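Local coordinates for protein exosome complex component Rrp42 (Pyrococcus abyssi, PDB 2PO1) that probably serves as a non-catalytic subunit of the archaeal RNA-degrading exosome and helps to structure the active site of its partner Rrp41, at residues 34-39 and 258-263. Numbering follows the deposited sequence.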
loop_
_atom_site.group_PDB
_atom_site.type_symbol
_atom_site.label_atom_id
_atom_site.label_comp_id
_atom_site.label_asym_id
_atom_site.label_seq_id
_atom_site.Cartn_x
_atom_site.Cartn_y
_atom_site.Cartn_z
ATOM N N GLU C 34 1.830 -29.495 -31.781
ATOM C CA GLU C 34 2.065 -28.143 -32.332
ATOM C C GLU C 34 0.784 -27.370 -32.630
ATOM O O GLU C 34 0.826 -26.293 -33.225
ATOM C CB GLU C 34 3.048 -28.154 -33.531
ATOM C CG GLU C 34 4.504 -28.500 -33.128
ATOM C CD GLU C 34 5.434 -28.598 -34.312
ATOM O OE1 GLU C 34 4.977 -28.286 -35.447
ATOM O OE2 GLU C 34 6.622 -28.989 -34.094
ATOM N N ASP C 35 -0.348 -27.877 -32.160
ATOM C CA ASP C 35 -1.596 -27.202 -32.437
ATOM C C ASP C 35 -2.024 -26.269 -31.320
ATOM O O ASP C 35 -1.930 -26.616 -30.149
ATOM C CB ASP C 35 -2.673 -28.228 -32.662
ATOM C CG ASP C 35 -2.397 -29.059 -33.864
ATOM O OD1 ASP C 35 -1.609 -28.616 -34.713
ATOM O OD2 ASP C 35 -2.933 -30.144 -33.949
ATOM N N TYR C 36 -2.515 -25.099 -31.720
ATOM C CA TYR C 36 -3.267 -24.225 -30.821
ATOM C C TYR C 36 -4.652 -24.749 -30.710
ATOM O O TYR C 36 -5.138 -25.367 -31.646
ATOM C CB TYR C 36 -3.320 -22.808 -31.407
ATOM C CG TYR C 36 -2.153 -22.041 -30.919
ATOM C CD1 TYR C 36 -0.891 -22.292 -31.420
ATOM C CD2 TYR C 36 -2.296 -21.104 -29.903
ATOM C CE1 TYR C 36 0.208 -21.614 -30.945
ATOM C CE2 TYR C 36 -1.214 -20.425 -29.443
ATOM C CZ TYR C 36 0.026 -20.689 -29.944
ATOM O OH TYR C 36 1.137 -20.044 -29.454
ATOM N N ARG C 37 -5.301 -24.420 -29.592
ATOM C CA ARG C 37 -6.717 -24.686 -29.410
ATOM C C ARG C 37 -7.381 -23.734 -30.356
ATOM O O ARG C 37 -6.707 -22.841 -30.849
ATOM C CB ARG C 37 -7.117 -24.341 -27.977
ATOM C CG ARG C 37 -6.611 -25.296 -26.959
ATOM C CD ARG C 37 -6.728 -24.694 -25.553
ATOM N NE ARG C 37 -5.775 -23.624 -25.376
ATOM C CZ ARG C 37 -5.668 -22.913 -24.246
ATOM N NH1 ARG C 37 -6.519 -23.129 -23.246
ATOM N NH2 ARG C 37 -4.725 -21.970 -24.125
ATOM N N PRO C 38 -8.710 -23.869 -30.579
ATOM C CA PRO C 38 -9.285 -22.905 -31.484
ATOM C C PRO C 38 -9.100 -21.488 -31.006
ATOM O O PRO C 38 -9.152 -21.233 -29.804
ATOM C CB PRO C 38 -10.773 -23.304 -31.532
ATOM C CG PRO C 38 -10.799 -24.743 -31.175
ATOM C CD PRO C 38 -9.727 -24.820 -30.094
ATOM N N ILE C 39 -8.797 -20.587 -31.946
ATOM C CA ILE C 39 -8.496 -19.206 -31.608
ATOM C C ILE C 39 -9.639 -18.373 -32.101
ATOM O O ILE C 39 -10.124 -18.568 -33.217
ATOM C CB ILE C 39 -7.198 -18.730 -32.248
ATOM C CG1 ILE C 39 -6.004 -19.444 -31.595
ATOM C CG2 ILE C 39 -6.993 -17.233 -31.949
ATOM C CD1 ILE C 39 -4.689 -19.365 -32.429
ATOM N N PHE C 258 8.049 -19.338 -34.866
ATOM C CA PHE C 258 7.985 -18.516 -36.074
ATOM C C PHE C 258 6.895 -19.009 -36.966
ATOM O O PHE C 258 6.246 -18.235 -37.657
ATOM C CB PHE C 258 9.269 -18.634 -36.884
ATOM C CG PHE C 258 10.298 -17.638 -36.497
ATOM C CD1 PHE C 258 11.359 -17.991 -35.685
ATOM C CD2 PHE C 258 10.176 -16.321 -36.887
ATOM C CE1 PHE C 258 12.301 -17.042 -35.290
ATOM C CE2 PHE C 258 11.112 -15.402 -36.521
ATOM C CZ PHE C 258 12.181 -15.764 -35.725
ATOM N N LYS C 259 6.718 -20.325 -36.959
ATOM C CA LYS C 259 5.739 -20.974 -37.796
ATOM C C LYS C 259 4.358 -20.745 -37.222
ATOM O O LYS C 259 3.433 -20.379 -37.905
ATOM C CB LYS C 259 6.023 -22.462 -37.845
ATOM C CG LYS C 259 5.095 -23.215 -38.764
ATOM C CD LYS C 259 5.500 -24.684 -38.795
ATOM C CE LYS C 259 5.476 -25.304 -37.391
ATOM N NZ LYS C 259 5.936 -26.728 -37.437
ATOM N N LYS C 260 4.219 -20.959 -35.925
ATOM C CA LYS C 260 2.933 -20.791 -35.303
ATOM C C LYS C 260 2.581 -19.293 -35.256
ATOM O O LYS C 260 1.408 -18.906 -35.422
ATOM C CB LYS C 260 2.973 -21.428 -33.898
ATOM C CG LYS C 260 3.189 -22.955 -34.023
ATOM C CD LYS C 260 1.839 -23.623 -34.041
ATOM C CE LYS C 260 1.416 -24.005 -35.345
ATOM N NZ LYS C 260 0.026 -24.595 -35.300
ATOM N N ALA C 261 3.586 -18.452 -35.031
ATOM C CA ALA C 261 3.340 -16.978 -34.937
ATOM C C ALA C 261 2.774 -16.518 -36.280
ATOM O O ALA C 261 1.863 -15.694 -36.357
ATOM C CB ALA C 261 4.593 -16.251 -34.620
ATOM N N GLU C 262 3.294 -17.070 -37.354
ATOM C CA GLU C 262 2.839 -16.632 -38.650
ATOM C C GLU C 262 1.410 -17.043 -38.878
ATOM O O GLU C 262 0.671 -16.291 -39.491
ATOM C CB GLU C 262 3.752 -17.094 -39.781
ATOM C CG GLU C 262 3.465 -16.410 -41.182
ATOM C CD GLU C 262 3.077 -14.879 -41.110
ATOM O OE1 GLU C 262 2.017 -14.492 -41.699
ATOM O OE2 GLU C 262 3.820 -14.076 -40.462
ATOM N N GLU C 263 1.036 -18.257 -38.456
ATOM C CA GLU C 263 -0.338 -18.737 -38.610
ATOM C C GLU C 263 -1.266 -17.830 -37.767
ATOM O O GLU C 263 -2.382 -17.524 -38.159
ATOM C CB GLU C 263 -0.417 -20.180 -38.106
ATOM C CG GLU C 263 0.364 -21.207 -38.972
ATOM C CD GLU C 263 0.274 -22.617 -38.385
ATOM O OE1 GLU C 263 -0.053 -22.730 -37.214
ATOM O OE2 GLU C 263 0.557 -23.600 -39.080
HETATM O O HOH W 1 -2.430 -24.368 -34.662
#
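Glu-34 meets two successive lysines of helix 247-275, one with its carboxylate and one with its backbone. Its side chain, extended beyond CG, crosses Lys-259 at about a right angle, and OE1 forms a salt bridge with NZ of Lys-259 at 2.7 Å. The ammonium group approaches on the syn side, 33° out of the carboxylate plane. Glutamate suits this place because its second oxygen, OE2, can also bind the hydroxyl of Tyr-252, which ties the carboxylate to the same helix twice. The carbonyl O of Glu-34 accepts a hydrogen bond from NZ of Lys-260 at 2.8 Å. Asp-35 keeps OD1 4.4 Å from NZ of Lys-260, too far for a salt bridge but near enough that it may steady the positive charge, while its OD2 binds the backbone N of Gly-32. At Tyr-36 the ring edge takes over: CD1 lies 4.0 Å from CD of Lys-260, whose chain, bent at chi2 (-93°) and chi3 (101°), runs past the ring in the opposite direction. Lysine thus offers methylenes to the tyrosine and an ammonium group to the loop backbone. With an alanine here instead of Lys-260, the Glu-34 carbonyl would probably lose this donor and a gap would open beside the Tyr-36 ring. OH of Tyr-36 is hydrogen-bonded to OD2 of Asp-154 in helix 152-166, and Val-199 of strand 197-204 touches both Tyr-36 and Lys-260; the contact thus joins the loop before strand 39-43, in the first domain of this RNase PH-family protein, to helix 247-275.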